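Local coordinates for Glyco_hydro_cc domain-containing protein (Pseudomonas viridiflava, PDB 6UAV) that probably hydrolyses internal beta-1,3-glucan linkages as an endo-beta-1,3-glucanase of glycoside hydrolase family 128, on a TIM-barrel catalytic domain, at residues A[83-88]-A[133-138]; A[195-198]-A[202-205]; A[212-217]-A[221-226]. All coordinates share one frame; numbering follows the deposited sequence.

Contact 1: residues A[83-88]-A[133-138]; sequences NEPNLV and VAWLDA
The Trp135 indole takes Pro85 on one face. Pro85 CG sits over the six-membered ring, 3.7 Å from its centroid and 14° off the ring normal. This is a CH-pi contact. The CG lies toward the rim of the indole, 3.6 Å above its plane. Pro85 CB comes down beside it, 3.5 Å from Trp135 CZ2, and two ring carbons of the proline rest on the indole together. Asn86 approaches the five-membered ring obliquely: its CB is 3.8 Å from Trp135 CD1. At the indole edge, in plane, is Leu136 CD2 of the same helix. Farther round, Phe139 meets the indole with its ring plane at about 20°, and Tyr129 packs edge-to-face.

CG of Trp135 is anti to the backbone N (chi1 -171°), which carries the indole off the helix and across to the loop. The indole N-H is used elsewhere: NE1 bonds to Met93 O. Asn86 turns its amide away from the indole. Its ND2 bonds to Asn122 O and Tyr129 O, and only its CB meets the tryptophan. All three touching residues are buried. The loop itself is folded as a type I turn from Glu84 to Leu87, closed by Leu87 N to Glu84 O at 3.1 Å. Pro85 and Asn86 are the two middle residues of that turn.

The contact joins the loop after strand 78-81 to helix 132-146, which follows strand 115-121. Asn83, Glu84 and Pro85 after the fourth barrel strand match the Asn-Glu-Pro signature of many clan GH-A glycoside hydrolases. There the glutamate is the general acid/base, a role consistent with Glu84. The tryptophan backs the proline of that signature in a TIM barrel.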
ATOM      1  N   ASN A  83       7.392   5.467  -0.620  1.00 12.26           N
ATOM      2  CA  ASN A  83       7.193   4.216  -1.430  1.00 11.60           C
ATOM      3  C   ASN A  83       8.513   3.493  -1.681  1.00 11.55           C
ATOM      4  O   ASN A  83       9.212   3.877  -2.610  1.00 12.31           O
ATOM      5  CB  ASN A  83       6.529   4.521  -2.761  1.00 12.07           C
ATOM      6  CG  ASN A  83       6.022   3.235  -3.382  1.00 11.85           C
ATOM      7  OD1 ASN A  83       5.060   2.656  -2.894  1.00 11.83           O
ATOM      8  ND2 ASN A  83       6.668   2.791  -4.449  1.00 12.55           N
ATOM      9  N   GLU A  84       8.836   2.463  -0.903  1.00 11.44           N
ATOM     10  CA  GLU A  84      10.035   1.617  -1.133  1.00 11.41           C
ATOM     11  C   GLU A  84      11.293   2.453  -1.111  1.00 11.48           C
ATOM     12  O   GLU A  84      12.013   2.574  -2.106  1.00 10.98           O
ATOM     13  CB  GLU A  84       9.845   0.849  -2.443  1.00 11.66           C
ATOM     14  CG  GLU A  84       8.747  -0.218  -2.299  1.00 11.70           C
ATOM     15  CD  GLU A  84       8.729  -1.219  -3.445  1.00 12.59           C
ATOM     16  OE1 GLU A  84       9.627  -1.120  -4.334  1.00 12.20           O
ATOM     17  OE2 GLU A  84       7.845  -2.052  -3.449  1.00 12.77           O
ATOM     18  N   PRO A  85      11.664   3.024   0.060  1.00 11.20           N
ATOM     19  CA  PRO A  85      12.871   3.828   0.130  1.00 11.59           C
ATOM     20  C   PRO A  85      14.145   3.078  -0.190  1.00 12.25           C
ATOM     21  O   PRO A  85      15.110   3.683  -0.669  1.00 12.79           O
ATOM     22  CB  PRO A  85      12.902   4.306   1.587  1.00 11.53           C
ATOM     23  CG  PRO A  85      12.078   3.259   2.345  1.00 11.60           C
ATOM     24  CD  PRO A  85      10.991   2.839   1.373  1.00 11.02           C
ATOM     25  N   ASN A  86      14.168   1.774   0.097  1.00 11.24           N
ATOM     26  CA  ASN A  86      15.375   0.950  -0.131  1.00 11.83           C
ATOM     27  C   ASN A  86      15.411   0.420  -1.566  1.00 11.77           C
ATOM     28  O   ASN A  86      16.198  -0.476  -1.798  1.00 12.20           O
ATOM     29  CB  ASN A  86      15.489  -0.129   0.927  1.00 11.48           C
ATOM     30  CG  ASN A  86      14.337  -1.115   0.973  1.00 11.01           C
ATOM     31  OD1 ASN A  86      13.191  -0.712   0.737  1.00 10.78           O
ATOM     32  ND2 ASN A  86      14.659  -2.356   1.354  1.00 11.13           N
ATOM     33  N   LEU A  87      14.550   0.883  -2.461  1.00 12.27           N
ATOM     34  CA  LEU A  87      14.650   0.469  -3.881  1.00 13.50           C
ATOM     35  C   LEU A  87      15.139   1.714  -4.633  1.00 14.21           C
ATOM     36  O   LEU A  87      14.480   2.774  -4.557  1.00 12.85           O
ATOM     37  CB  LEU A  87      13.297   0.015  -4.422  1.00 14.26           C
ATOM     38  CG  LEU A  87      12.908  -1.446  -4.142  1.00 15.47           C
ATOM     39  CD1 LEU A  87      13.828  -2.414  -4.881  1.00 17.60           C
ATOM     40  CD2 LEU A  87      12.807  -1.743  -2.654  1.00 15.71           C
ATOM     41  N   VAL A  88      16.204   1.568  -5.394  1.00 14.49           N
ATOM     42  CA  VAL A  88      16.773   2.745  -6.104  1.00 16.35           C
ATOM     43  C   VAL A  88      15.812   3.237  -7.189  1.00 17.27           C
ATOM     44  O   VAL A  88      15.822   4.477  -7.478  1.00 17.28           O
ATOM     45  CB  VAL A  88      18.119   2.352  -6.687  1.00 17.40           C
ATOM     46  CG1 VAL A  88      18.637   3.491  -7.524  1.00 19.55           C
ATOM     47  CG2 VAL A  88      19.101   1.939  -5.592  1.00 18.27           C
ATOM     48  N   VAL A 133      14.849  -4.623   7.340  1.00 12.27           N
ATOM     49  CA  VAL A 133      15.194  -4.533   8.773  1.00 12.52           C
ATOM     50  C   VAL A 133      16.409  -3.641   8.905  1.00 12.55           C
ATOM     51  O   VAL A 133      16.478  -2.820   9.822  1.00 12.38           O
ATOM     52  CB  VAL A 133      15.369  -5.916   9.447  1.00 13.36           C
ATOM     53  CG1 VAL A 133      15.957  -5.784  10.843  1.00 13.70           C
ATOM     54  CG2 VAL A 133      14.032  -6.606   9.565  1.00 13.47           C
ATOM     55  N   ALA A 134      17.397  -3.804   8.039  1.00 12.21           N
ATOM     56  CA  ALA A 134      18.601  -2.957   8.129  1.00 12.10           C
ATOM     57  C   ALA A 134      18.179  -1.526   7.838  1.00 11.68           C
ATOM     58  O   ALA A 134      18.642  -0.611   8.543  1.00 11.27           O
ATOM     59  CB  ALA A 134      19.650  -3.395   7.145  1.00 12.27           C
ATOM     60  N   TRP A 135      17.354  -1.304   6.836  1.00 10.93           N
ATOM     61  CA  TRP A 135      16.937   0.079   6.492  1.00 10.46           C
ATOM     62  C   TRP A 135      16.156   0.675   7.667  1.00 10.33           C
ATOM     63  O   TRP A 135      16.475   1.811   8.091  1.00 10.95           O
ATOM     64  CB  TRP A 135      16.223   0.102   5.120  1.00 10.30           C
ATOM     65  CG  TRP A 135      15.961   1.496   4.610  1.00 10.38           C
ATOM     66  CD1 TRP A 135      16.718   2.173   3.715  1.00 10.49           C
ATOM     67  CD2 TRP A 135      14.997   2.419   5.116  1.00  9.98           C
ATOM     68  NE1 TRP A 135      16.227   3.447   3.554  1.00 10.55           N
ATOM     69  CE2 TRP A 135      15.163   3.637   4.420  1.00 10.12           C
ATOM     70  CE3 TRP A 135      13.951   2.323   6.059  1.00  9.86           C
ATOM     71  CZ2 TRP A 135      14.404   4.769   4.679  1.00 10.12           C
ATOM     72  CZ3 TRP A 135      13.161   3.429   6.291  1.00 10.09           C
ATOM     73  CH2 TRP A 135      13.389   4.633   5.607  1.00 10.15           C
ATOM     74  N   LEU A 136      15.179  -0.028   8.197  1.00 10.98           N
ATOM     75  CA  LEU A 136      14.344   0.516   9.287  1.00 11.13           C
ATOM     76  C   LEU A 136      15.159   0.723  10.550  1.00 11.72           C
ATOM     77  O   LEU A 136      14.934   1.753  11.208  1.00 12.00           O
ATOM     78  CB  LEU A 136      13.150  -0.388   9.569  1.00 11.25           C
ATOM     79  CG  LEU A 136      11.995  -0.366   8.552  1.00 11.21           C
ATOM     80  CD1 LEU A 136      11.076  -1.542   8.803  1.00 11.36           C
ATOM     81  CD2 LEU A 136      11.240   0.943   8.614  1.00 11.15           C
ATOM     82  N   ASP A 137      16.064  -0.185  10.917  1.00 11.97           N
ATOM     83  CA  ASP A 137      16.948   0.030  12.078  1.00 12.56           C
ATOM     84  C   ASP A 137      17.675   1.366  11.914  1.00 12.20           C
ATOM     85  O   ASP A 137      17.741   2.166  12.893  1.00 12.65           O
ATOM     86  CB  ASP A 137      17.924  -1.109  12.268  1.00 13.23           C
ATOM     87  CG  ASP A 137      17.335  -2.373  12.857  1.00 14.32           C
ATOM     88  OD1 ASP A 137      16.119  -2.329  13.294  1.00 15.11           O
ATOM     89  OD2 ASP A 137      18.103  -3.363  12.918  1.00 14.28           O
ATOM     90  N   ALA A 138      18.248   1.575  10.741  1.00 12.05           N
ATOM     91  CA  ALA A 138      19.065   2.770  10.487  1.00 11.84           C
ATOM     92  C   ALA A 138      18.191   4.021  10.532  1.00 11.94           C
ATOM     93  O   ALA A 138      18.656   5.056  11.062  1.00 11.77           O
ATOM     94  CB  ALA A 138      19.754   2.634   9.173  1.00 12.07           C
TER

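Contact 2: residues A[195-198]-A[202-205]; sequences LQID and KQKQ
Asp198 and Lys202 form a salt bridge, with Lys202 NZ donating to Asp198 OD1 at 3.0 Å. The ammonium meets OD1 on the syn side and stands 19° out of the carboxylate plane. One oxygen does the work, since Asp198 OD2 is 4.0 Å from Lys202 NZ. The lysine chain is extended beyond CG and reaches back from the first turn of helix 200-216 to the loop before it. Its methylenes run past polar atoms on the way: Lys202 CD is 3.4 Å from Gln196 O. A water donates to Gln196 O at 2.7 Å and also lies beside Lys202 NZ. That second distance is too short to be reliable, so the bridge from lysine to carbonyl is doubtful in detail.

The packing lies farther in. A chi1 of -54° puts Ile197 CG1 beside the backbone N and so sets CG2 anti to it, facing the helix. CG2 lies 4.1 Å from Lys202 CB and 3.5 Å from Gln203 NE2. Ile197 and Gln203 cross at about a right angle. The glutamine chain is bent at chi2 (62°). NE2 donates to Asn187 O and His235 O, and so has two carbonyl partners in neighbouring loops. Ile197 is tied in as well, through its O to His235 ND1. On the helix side, Lys202 N bonds to Ser199 OG.

The contact therefore has two layers. Asp198 and Lys202 are both exposed, so solvent should screen their charges and make the gain from the ion pair modest. Ile197 and Gln203 are buried. There the amide nitrogen sits against a methyl group but still has its hydrogen bonds, so a polar group is kept inside with its donors satisfied.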
ATOM      1  N   LEU A 195       7.141 -23.545  -8.445  1.00 19.62           N
ATOM      2  CA  LEU A 195       6.332 -22.538  -7.690  1.00 18.47           C
ATOM      3  C   LEU A 195       5.991 -21.323  -8.578  1.00 17.43           C
ATOM      4  O   LEU A 195       5.316 -20.400  -8.071  1.00 16.31           O
ATOM      5  CB  LEU A 195       7.072 -22.040  -6.443  1.00 17.89           C
ATOM      6  CG  LEU A 195       7.274 -23.058  -5.327  1.00 18.43           C
ATOM      7  CD1 LEU A 195       8.260 -22.520  -4.311  1.00 18.47           C
ATOM      8  CD2 LEU A 195       5.918 -23.379  -4.678  1.00 18.33           C
ATOM      9  N   GLN A 196       6.486 -21.295  -9.815  1.00 17.79           N
ATOM     10  CA  GLN A 196       6.231 -20.156 -10.738  1.00 18.09           C
ATOM     11  C   GLN A 196       4.730 -19.972 -10.902  1.00 18.27           C
ATOM     12  O   GLN A 196       4.001 -20.988 -11.014  1.00 18.30           O
ATOM     13  CB  GLN A 196       6.933 -20.290 -12.086  1.00 19.07           C
ATOM     14  CG  GLN A 196       6.567 -21.526 -12.899  1.00 20.50           C
ATOM     15  CD  GLN A 196       7.573 -22.631 -12.740  1.00 21.93           C
ATOM     16  OE1 GLN A 196       7.870 -23.098 -11.633  1.00 21.85           O
ATOM     17  NE2 GLN A 196       8.153 -23.020 -13.870  1.00 22.92           N
ATOM     18  N   ILE A 197       4.283 -18.722 -10.910  1.00 18.10           N
ATOM     19  CA  ILE A 197       2.843 -18.387 -11.056  1.00 19.22           C
ATOM     20  C   ILE A 197       2.617 -18.072 -12.529  1.00 20.23           C
ATOM     21  O   ILE A 197       2.759 -16.902 -12.913  1.00 21.05           O
ATOM     22  CB  ILE A 197       2.433 -17.253 -10.114  1.00 18.59           C
ATOM     23  CG1 ILE A 197       2.798 -17.565  -8.659  1.00 18.55           C
ATOM     24  CG2 ILE A 197       0.945 -16.955 -10.285  1.00 18.37           C
ATOM     25  CD1 ILE A 197       2.133 -18.813  -8.117  1.00 19.16           C
ATOM     26  N   ASP A 198       2.360 -19.106 -13.326  1.00 21.84           N
ATOM     27  CA  ASP A 198       2.397 -19.037 -14.812  1.00 22.53           C
ATOM     28  C   ASP A 198       0.994 -19.405 -15.327  1.00 22.32           C
ATOM     29  O   ASP A 198       0.857 -19.680 -16.509  1.00 22.96           O
ATOM     30  CB  ASP A 198       3.502 -19.925 -15.376  1.00 24.84           C
ATOM     31  CG  ASP A 198       3.355 -21.351 -14.818  1.00 26.16           C
ATOM     32  OD1 ASP A 198       2.552 -21.546 -13.927  1.00 27.85           O
ATOM     33  OD2 ASP A 198       3.924 -22.257 -15.570  1.00 31.08           O
ATOM     34  N   LYS A 202      -3.178 -20.373 -10.679  1.00 19.45           N
ATOM     35  CA  LYS A 202      -2.076 -20.385  -9.682  1.00 18.76           C
ATOM     36  C   LYS A 202      -2.149 -19.022  -9.011  1.00 17.59           C
ATOM     37  O   LYS A 202      -2.018 -18.988  -7.813  1.00 16.95           O
ATOM     38  CB  LYS A 202      -0.729 -20.657 -10.345  1.00 20.14           C
ATOM     39  CG  LYS A 202      -0.496 -22.129 -10.656  1.00 21.68           C
ATOM     40  CD  LYS A 202       0.894 -22.431 -11.203  1.00 23.62           C
ATOM     41  CE  LYS A 202       0.946 -23.808 -11.841  1.00 25.69           C
ATOM     42  NZ  LYS A 202       2.259 -24.180 -12.430  1.00 27.99           N
ATOM     43  N   GLN A 203      -2.479 -17.971  -9.763  1.00 16.26           N
ATOM     44  CA  GLN A 203      -2.611 -16.629  -9.126  1.00 15.39           C
ATOM     45  C   GLN A 203      -3.856 -16.647  -8.240  1.00 15.40           C
ATOM     46  O   GLN A 203      -3.824 -16.054  -7.149  1.00 14.42           O
ATOM     47  CB  GLN A 203      -2.692 -15.487 -10.146  1.00 15.13           C
ATOM     48  CG  GLN A 203      -2.505 -14.110  -9.555  1.00 14.53           C
ATOM     49  CD  GLN A 203      -1.142 -13.932  -8.935  1.00 13.75           C
ATOM     50  OE1 GLN A 203      -1.025 -13.974  -7.730  1.00 13.98           O
ATOM     51  NE2 GLN A 203      -0.135 -13.673  -9.756  1.00 13.71           N
ATOM     52  N   LYS A 204      -4.946 -17.308  -8.688  1.00 16.05           N
ATOM     53  CA  LYS A 204      -6.195 -17.371  -7.853  1.00 16.49           C
ATOM     54  C   LYS A 204      -5.889 -18.113  -6.552  1.00 16.62           C
ATOM     55  O   LYS A 204      -6.315 -17.685  -5.430  1.00 16.12           O
ATOM     56  CB  LYS A 204      -7.358 -18.037  -8.606  1.00 17.77           C
ATOM     57  CG  LYS A 204      -8.030 -17.196  -9.687  1.00 18.18           C
ATOM     58  CD  LYS A 204      -9.072 -17.947 -10.505  1.00 20.09           C
ATOM     59  CE  LYS A 204     -10.300 -18.233  -9.673  1.00 20.91           C
ATOM     60  NZ  LYS A 204     -11.271 -19.010 -10.464  1.00 23.00           N
ATOM     61  N   GLN A 205      -5.166 -19.229  -6.664  1.00 16.84           N
ATOM     62  CA  GLN A 205      -4.785 -20.045  -5.482  1.00 16.88           C
ATOM     63  C   GLN A 205      -4.006 -19.152  -4.512  1.00 16.26           C
ATOM     64  O   GLN A 205      -4.270 -19.165  -3.290  1.00 16.49           O
ATOM     65  CB  GLN A 205      -4.056 -21.294  -5.949  1.00 17.62           C
ATOM     66  CG  GLN A 205      -3.851 -22.322  -4.841  1.00 18.54           C
ATOM     67  CD  GLN A 205      -2.748 -21.988  -3.869  1.00 18.06           C
ATOM     68  OE1 GLN A 205      -1.773 -21.306  -4.199  1.00 18.19           O
ATOM     69  NE2 GLN A 205      -2.897 -22.459  -2.639  1.00 18.96           N
TER
HETATM   70  O   HOH W   1       4.209 -23.638 -11.054  1.00 29.31           O

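Contact 3: residues A[212-217]-A[221-226]; sequences TMLERR and FRYAWF
Leu214 and Glu215 of helix 200-216 meet Tyr223 of strand 220-225. The helix and strand close the last beta-alpha-beta crossover of the TIM barrel, which starts at strand 180-185. Tyr223 points out of the barrel wall toward the helix. Its CG lies between the backbone N and the carbonyl carbon (chi1 53°). This sends the ring across toward the helix, with CD2 at Leu214 and the hydroxyl at Glu215.

The Leu214 side chain runs at a slant to the tyrosine. Its CB is 3.7 Å from Tyr223 CD2. Its CD1 branch reaches back to the root of the ring, 3.8 Å from Tyr223 CB. Leu214 also packs on Leu170 of helix 166-173.

Glu215 meets the far end of the ring. Its chain is bent at chi2 (-71°) and brings the carboxylate to the ring edge, near the ring plane. The two flat groups are almost perpendicular, 89° apart. Glu215 CG also packs against the hydroxyl, 3.6 Å from Tyr223 OH.

All three residues are buried, so the polar ends need partners. Glu215 OE2 is also bonded to Ser3 OG, and Tyr223 OH also receives Arg6 NE. These partners belong to the N-terminal segment, with Arg6 on the first barrel strand. The nearby arginine would probably help stabilise the buried carboxylate. The central bond is very short: Tyr223 OH donates to Glu215 OE2 at 2.5 Å.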
ATOM      1  N   THR A 212      -6.655 -14.717   2.702  1.00 17.10           N
ATOM      2  CA  THR A 212      -7.155 -15.378   3.941  1.00 18.16           C
ATOM      3  C   THR A 212      -6.197 -15.045   5.078  1.00 16.97           C
ATOM      4  O   THR A 212      -6.657 -14.806   6.221  1.00 15.87           O
ATOM      5  CB  THR A 212      -7.298 -16.885   3.782  1.00 20.55           C
ATOM      6  OG1 THR A 212      -8.262 -17.091   2.754  1.00 23.20           O
ATOM      7  CG2 THR A 212      -7.738 -17.570   5.053  1.00 22.33           C
ATOM      8  N   MET A 213      -4.911 -15.152   4.801  1.00 15.58           N
ATOM      9  CA  MET A 213      -3.891 -14.921   5.839  1.00 16.38           C
ATOM     10  C   MET A 213      -3.986 -13.454   6.306  1.00 15.23           C
ATOM     11  O   MET A 213      -4.008 -13.233   7.550  1.00 15.29           O
ATOM     12  CB  MET A 213      -2.521 -15.281   5.268  1.00 16.32           C
ATOM     13  CG  MET A 213      -1.371 -15.066   6.223  1.00 16.45           C
ATOM     14  SD  MET A 213      -0.730 -13.389   6.155  1.00 16.17           S
ATOM     15  CE  MET A 213      -0.056 -13.350   4.501  1.00 15.97           C
ATOM     16  N   LEU A 214      -4.141 -12.495   5.388  1.00 14.28           N
ATOM     17  CA  LEU A 214      -4.133 -11.055   5.736  1.00 13.89           C
ATOM     18  C   LEU A 214      -5.422 -10.700   6.483  1.00 14.29           C
ATOM     19  O   LEU A 214      -5.331  -9.907   7.402  1.00 15.65           O
ATOM     20  CB  LEU A 214      -3.944 -10.204   4.499  1.00 13.85           C
ATOM     21  CG  LEU A 214      -2.589 -10.344   3.816  1.00 13.29           C
ATOM     22  CD1 LEU A 214      -2.619  -9.614   2.471  1.00 14.16           C
ATOM     23  CD2 LEU A 214      -1.408  -9.822   4.674  1.00 13.26           C
ATOM     24  N   GLU A 215      -6.548 -11.288   6.096  1.00 14.59           N
ATOM     25  CA  GLU A 215      -7.835 -11.098   6.783  1.00 15.34           C
ATOM     26  C   GLU A 215      -7.702 -11.610   8.226  1.00 16.49           C
ATOM     27  O   GLU A 215      -8.292 -10.992   9.117  1.00 16.56           O
ATOM     28  CB  GLU A 215      -8.950 -11.792   6.012  1.00 15.95           C
ATOM     29  CG  GLU A 215      -9.401 -11.013   4.769  1.00 15.48           C
ATOM     30  CD  GLU A 215     -10.169  -9.732   5.032  1.00 15.43           C
ATOM     31  OE1 GLU A 215     -10.670  -9.562   6.203  1.00 16.06           O
ATOM     32  OE2 GLU A 215     -10.329  -8.951   4.063  1.00 15.51           O
ATOM     33  N   ARG A 216      -7.020 -12.746   8.427  1.00 17.24           N
ATOM     34  CA  ARG A 216      -6.958 -13.411   9.749  1.00 18.90           C
ATOM     35  C   ARG A 216      -5.916 -12.750  10.640  1.00 18.89           C
ATOM     36  O   ARG A 216      -6.062 -12.912  11.815  1.00 20.65           O
ATOM     37  CB  ARG A 216      -6.787 -14.933   9.633  1.00 20.97           C
ATOM     38  CG  ARG A 216      -8.012 -15.542   8.958  1.00 23.28           C
ATOM     39  CD  ARG A 216      -8.007 -17.055   8.884  1.00 26.28           C
ATOM     40  NE  ARG A 216      -9.280 -17.521   8.314  1.00 27.27           N
ATOM     41  CZ  ARG A 216      -9.461 -18.775   7.929  1.00 30.45           C
ATOM     42  NH1 ARG A 216      -8.464 -19.635   8.083  1.00 30.79           N
ATOM     43  NH2 ARG A 216     -10.609 -19.150   7.399  1.00 31.12           N
ATOM     44  N   ARG A 217      -4.952 -11.991  10.125  1.00 17.18           N
ATOM     45  CA  ARG A 217      -3.958 -11.318  10.996  1.00 17.20           C
ATOM     46  C   ARG A 217      -4.557 -10.060  11.628  1.00 17.04           C
ATOM     47  O   ARG A 217      -4.905  -9.101  10.877  1.00 15.86           O
ATOM     48  CB  ARG A 217      -2.727 -10.923  10.199  1.00 16.28           C
ATOM     49  CG  ARG A 217      -1.791 -12.059   9.904  1.00 17.02           C
ATOM     50  CD  ARG A 217      -0.528 -11.529   9.255  1.00 17.25           C
ATOM     51  NE  ARG A 217       0.430 -11.019  10.203  1.00 17.11           N
ATOM     52  CZ  ARG A 217       1.528 -11.643  10.636  1.00 17.95           C
ATOM     53  NH1 ARG A 217       1.888 -12.834  10.146  1.00 18.42           N
ATOM     54  NH2 ARG A 217       2.338 -10.971  11.420  1.00 17.91           N
ATOM     55  N   PHE A 221      -4.205  -4.077   9.053  1.00 14.44           N
ATOM     56  CA  PHE A 221      -5.417  -3.232   9.013  1.00 14.46           C
ATOM     57  C   PHE A 221      -5.981  -3.159   7.600  1.00 13.19           C
ATOM     58  O   PHE A 221      -7.176  -3.142   7.480  1.00 12.68           O
ATOM     59  CB  PHE A 221      -5.087  -1.811   9.493  1.00 14.94           C
ATOM     60  CG  PHE A 221      -6.270  -0.878   9.528  1.00 16.39           C
ATOM     61  CD1 PHE A 221      -7.194  -0.951  10.564  1.00 18.18           C
ATOM     62  CD2 PHE A 221      -6.504   0.041   8.506  1.00 16.85           C
ATOM     63  CE1 PHE A 221      -8.305  -0.101  10.585  1.00 19.98           C
ATOM     64  CE2 PHE A 221      -7.591   0.909   8.556  1.00 18.39           C
ATOM     65  CZ  PHE A 221      -8.499   0.824   9.587  1.00 18.68           C
ATOM     66  N   ARG A 222      -5.132  -3.122   6.575  1.00 12.67           N
ATOM     67  CA  ARG A 222      -5.586  -2.951   5.191  1.00 13.16           C
ATOM     68  C   ARG A 222      -4.543  -3.595   4.277  1.00 12.49           C
ATOM     69  O   ARG A 222      -3.344  -3.777   4.687  1.00 13.05           O
ATOM     70  CB  ARG A 222      -5.805  -1.478   4.826  1.00 13.86           C
ATOM     71  CG  ARG A 222      -7.186  -0.944   5.194  1.00 15.26           C
ATOM     72  CD  ARG A 222      -7.571   0.445   4.729  1.00 17.32           C
ATOM     73  NE  ARG A 222      -9.028   0.613   4.694  1.00 18.67           N
ATOM     74  CZ  ARG A 222      -9.650   1.715   4.279  1.00 19.15           C
ATOM     75  NH1 ARG A 222      -8.945   2.784   3.927  1.00 18.38           N
ATOM     76  NH2 ARG A 222     -10.968   1.721   4.185  1.00 20.80           N
ATOM     77  N   TYR A 223      -5.013  -4.032   3.134  1.00 11.84           N
ATOM     78  CA  TYR A 223      -4.129  -4.541   2.077  1.00 11.19           C
ATOM     79  C   TYR A 223      -4.653  -4.059   0.733  1.00 10.86           C
ATOM     80  O   TYR A 223      -5.813  -3.761   0.598  1.00 10.95           O
ATOM     81  CB  TYR A 223      -3.997  -6.074   2.121  1.00 11.38           C
ATOM     82  CG  TYR A 223      -5.294  -6.837   2.115  1.00 11.37           C
ATOM     83  CD1 TYR A 223      -5.987  -7.059   0.939  1.00 11.38           C
ATOM     84  CD2 TYR A 223      -5.871  -7.279   3.279  1.00 12.23           C
ATOM     85  CE1 TYR A 223      -7.147  -7.802   0.889  1.00 11.79           C
ATOM     86  CE2 TYR A 223      -7.081  -7.950   3.262  1.00 12.37           C
ATOM     87  CZ  TYR A 223      -7.753  -8.161   2.074  1.00 12.01           C
ATOM     88  OH  TYR A 223      -8.958  -8.795   1.996  1.00 13.29           O
ATOM     89  N   ALA A 224      -3.765  -4.090  -0.247  1.00 10.12           N
ATOM     90  CA  ALA A 224      -4.121  -3.667  -1.589  1.00 10.50           C
ATOM     91  C   ALA A 224      -3.432  -4.550  -2.605  1.00 10.77           C
ATOM     92  O   ALA A 224      -2.196  -4.628  -2.635  1.00 10.59           O
ATOM     93  CB  ALA A 224      -3.726  -2.244  -1.768  1.00 10.72           C
ATOM     94  N   TRP A 225      -4.270  -5.143  -3.439  1.00 11.29           N
ATOM     95  CA  TRP A 225      -3.792  -6.013  -4.529  1.00 11.40           C
ATOM     96  C   TRP A 225      -3.152  -5.175  -5.633  1.00 10.99           C
ATOM     97  O   TRP A 225      -3.742  -4.138  -6.078  1.00 10.97           O
ATOM     98  CB  TRP A 225      -4.938  -6.889  -5.057  1.00 12.54           C
ATOM     99  CG  TRP A 225      -4.519  -7.848  -6.124  1.00 12.70           C
ATOM    100  CD1 TRP A 225      -4.509  -7.661  -7.474  1.00 13.13           C
ATOM    101  CD2 TRP A 225      -3.966  -9.146  -5.894  1.00 13.07           C
ATOM    102  NE1 TRP A 225      -4.015  -8.770  -8.110  1.00 13.64           N
ATOM    103  CE2 TRP A 225      -3.693  -9.715  -7.155  1.00 13.52           C
ATOM    104  CE3 TRP A 225      -3.750  -9.897  -4.741  1.00 13.32           C
ATOM    105  CZ2 TRP A 225      -3.084 -10.963  -7.280  1.00 13.90           C
ATOM    106  CZ3 TRP A 225      -3.235 -11.171  -4.872  1.00 13.42           C
ATOM    107  CH2 TRP A 225      -2.885 -11.681  -6.120  1.00 13.63           C
ATOM    108  N   PHE A 226      -2.071  -5.691  -6.195  1.00 11.06           N
ATOM    109  CA  PHE A 226      -1.436  -5.118  -7.401  1.00 11.03           C
ATOM    110  C   PHE A 226      -1.817  -6.013  -8.591  1.00 11.32           C
ATOM    111  O   PHE A 226      -1.362  -7.152  -8.627  1.00 12.09           O
ATOM    112  CB  PHE A 226       0.076  -5.012  -7.235  1.00 11.66           C
ATOM    113  CG  PHE A 226       0.691  -4.190  -8.318  1.00 11.71           C
ATOM    114  CD1 PHE A 226       1.009  -4.789  -9.514  1.00 12.19           C
ATOM    115  CD2 PHE A 226       0.800  -2.813  -8.219  1.00 12.22           C
ATOM    116  CE1 PHE A 226       1.512  -4.058 -10.562  1.00 12.62           C
ATOM    117  CE2 PHE A 226       1.315  -2.062  -9.255  1.00 12.22           C
ATOM    118  CZ  PHE A 226       1.683  -2.704 -10.414  1.00 12.17           C
TER

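How the contacts relate
All three contacts belong to one TIM barrel. Contacts 2 and 3 share helix 200-216, one near its start and the other near its end. Their centres are 18 Å apart, yet they touch: Gln203 OE1 of contact 2 packs on Trp225 CH2 of contact 3 at 3.4 Å. Contact 1 stands apart, its centre 22 Å from that of contact 3 and 28 Å from that of contact 2. Nearest atoms are about 9 Å and 15 Å away. The loop of contact 1 carries Glu84, whose position is consistent with the acid/base; the residue itself is not part of the packing. Contact 3 packs helix on barrel wall, and contact 2 holds the loop leading into that helix.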